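Local coordinates for listeriolysin O (Listeria monocytogenes, PDB 4CDB), which binds cholesterol-containing host membranes and, after a major conformational change, inserts into them as an oligomeric pore that causes cytolysis, at residues Gln207-Ser212 with Leu266-Asn271. Numbering follows the deposited sequence.
Sequences QEEVIS and LKLSTN. With NA (sodium ion), chain Q.
E209 and L268 face each other as a hydrogen-bonded pair on neighbouring antiparallel strands, their side chains side by side and pointing the same way. With CG of E209 anti to the backbone N (chi1 -172°) and the chain extended, its carboxylate comes alongside the end of the leucine, OE1 lying 3.6 Å from L268 CD2. Both carboxylate oxygens of E209 bind a sodium ion, OE1 at 2.6 Å and OE2 at 2.8 Å, and D282 of helix 277-286 also binds it. On the same face I211 crosses both leucines at a slant: its CB meets L266 CB at 3.7 Å, and its CD1 lies 3.9 Å from L268 CD2. F281 of that helix packs on both E209 and L268. On the other face E208 leans over the neighbouring strand, OE2 lying nearest K267 CE at 3.2 Å; its salt bridge to K267 NZ is long (3.7 Å), and NZ also bonds weakly to L194 O and N195 O. E208 OE1 accepts a hydrogen bond from N197 N. Six backbone hydrogen bonds join the strands. The sodium ion probably offsets the charge of a buried carboxylate beside L268 and, shared by E209 and D282, links this sheet to helix 277-286, which overlaps a segment expected to become a transmembrane beta strand in the pore.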
loop_
_atom_site.group_PDB
_atom_site.type_symbol
_atom_site.label_atom_id
_atom_site.label_comp_id
_atom_site.label_asym_id
_atom_site.label_seq_id
_atom_site.Cartn_x
_atom_site.Cartn_y
_atom_site.Cartn_z
ATOM N N GLN A 207 9.014 4.619 7.945
ATOM C CA GLN A 207 8.358 4.386 6.663
ATOM C C GLN A 207 7.533 3.105 6.722
ATOM O O GLN A 207 8.021 2.066 7.169
ATOM C CB GLN A 207 9.385 4.298 5.532
ATOM C CG GLN A 207 10.157 5.583 5.287
ATOM C CD GLN A 207 10.957 5.545 4.000
ATOM O OE1 GLN A 207 10.398 5.625 2.905
ATOM N NE2 GLN A 207 12.273 5.419 4.125
ATOM N N GLU A 208 6.282 3.181 6.278
ATOM C CA GLU A 208 5.393 2.025 6.328
ATOM C C GLU A 208 4.714 1.746 4.992
ATOM O O GLU A 208 4.385 2.666 4.244
ATOM C CB GLU A 208 4.344 2.190 7.431
ATOM C CG GLU A 208 4.934 2.312 8.828
ATOM C CD GLU A 208 3.902 2.143 9.928
ATOM O OE1 GLU A 208 2.794 2.703 9.802
ATOM O OE2 GLU A 208 4.208 1.456 10.925
ATOM N N GLU A 209 4.512 0.465 4.699
ATOM C CA GLU A 209 3.785 0.059 3.503
ATOM C C GLU A 209 2.612 -0.840 3.879
ATOM O O GLU A 209 2.722 -1.679 4.776
ATOM C CB GLU A 209 4.709 -0.666 2.524
ATOM C CG GLU A 209 4.075 -0.942 1.167
ATOM C CD GLU A 209 4.937 -1.822 0.283
ATOM O OE1 GLU A 209 5.717 -2.633 0.825
ATOM O OE2 GLU A 209 4.833 -1.703 -0.955
ATOM N N VAL A 210 1.488 -0.651 3.193
ATOM C CA VAL A 210 0.310 -1.483 3.407
ATOM C C VAL A 210 0.067 -2.364 2.187
ATOM O O VAL A 210 0.053 -1.880 1.053
ATOM C CB VAL A 210 -0.932 -0.629 3.706
ATOM C CG1 VAL A 210 -2.175 -1.500 3.787
ATOM C CG2 VAL A 210 -0.734 0.129 5.003
ATOM N N ILE A 211 -0.113 -3.659 2.428
ATOM C CA ILE A 211 -0.289 -4.626 1.354
ATOM C C ILE A 211 -1.601 -5.396 1.502
ATOM O O ILE A 211 -1.948 -5.845 2.597
ATOM C CB ILE A 211 0.883 -5.632 1.318
ATOM C CG1 ILE A 211 2.210 -4.903 1.108
ATOM C CG2 ILE A 211 0.671 -6.675 0.235
ATOM C CD1 ILE A 211 3.409 -5.820 1.108
ATOM N N SER A 212 -2.331 -5.535 0.398
ATOM C CA SER A 212 -3.525 -6.370 0.359
ATOM C C SER A 212 -3.266 -7.571 -0.551
ATOM O O SER A 212 -3.042 -7.409 -1.752
ATOM C CB SER A 212 -4.724 -5.567 -0.147
ATOM O OG SER A 212 -5.918 -6.326 -0.078
ATOM N N LEU A 266 -1.141 -6.726 5.069
ATOM C CA LEU A 266 0.205 -6.585 5.616
ATOM C C LEU A 266 0.547 -5.144 5.963
ATOM O O LEU A 266 0.166 -4.214 5.250
ATOM C CB LEU A 266 1.244 -7.127 4.632
ATOM C CG LEU A 266 1.231 -8.632 4.378
ATOM C CD1 LEU A 266 2.275 -9.001 3.341
ATOM C CD2 LEU A 266 1.470 -9.385 5.673
ATOM N N LYS A 267 1.268 -4.972 7.066
ATOM C CA LYS A 267 1.798 -3.674 7.456
ATOM C C LYS A 267 3.309 -3.783 7.627
ATOM O O LYS A 267 3.795 -4.209 8.675
ATOM C CB LYS A 267 1.149 -3.199 8.757
ATOM C CG LYS A 267 1.674 -1.873 9.293
ATOM C CD LYS A 267 2.048 -2.015 10.758
ATOM C CE LYS A 267 1.903 -0.705 11.508
ATOM N NZ LYS A 267 2.134 -0.892 12.967
ATOM N N LEU A 268 4.047 -3.417 6.585
ATOM C CA LEU A 268 5.506 -3.423 6.633
ATOM C C LEU A 268 5.993 -2.083 7.175
ATOM O O LEU A 268 5.492 -1.035 6.774
ATOM C CB LEU A 268 6.088 -3.673 5.240
ATOM C CG LEU A 268 6.347 -5.117 4.791
ATOM C CD1 LEU A 268 5.202 -6.050 5.157
ATOM C CD2 LEU A 268 6.595 -5.155 3.291
ATOM N N SER A 269 6.960 -2.117 8.088
ATOM C CA SER A 269 7.440 -0.894 8.726
ATOM C C SER A 269 8.929 -0.941 9.060
ATOM O O SER A 269 9.484 -2.008 9.330
ATOM C CB SER A 269 6.633 -0.604 9.994
ATOM O OG SER A 269 6.733 -1.669 10.920
ATOM N N THR A 270 9.565 0.228 9.043
ATOM C CA THR A 270 10.980 0.342 9.381
ATOM C C THR A 270 11.324 1.763 9.812
ATOM O O THR A 270 10.623 2.713 9.464
ATOM C CB THR A 270 11.880 -0.050 8.195
ATOM O OG1 THR A 270 13.251 -0.027 8.607
ATOM C CG2 THR A 270 11.686 0.918 7.034
ATOM N N ASN A 271 12.409 1.901 10.568
ATOM C CA ASN A 271 12.873 3.212 11.011
ATOM C C ASN A 271 13.892 3.807 10.044
ATOM O O ASN A 271 14.370 4.925 10.236
ATOM C CB ASN A 271 13.469 3.124 12.416
ATOM C CG ASN A 271 14.493 2.013 12.548
ATOM O OD1 ASN A 271 14.957 1.455 11.552
ATOM N ND2 ASN A 271 14.853 1.685 13.783
HETATM NA NA NA Q . 6.081 -4.216 -1.227
#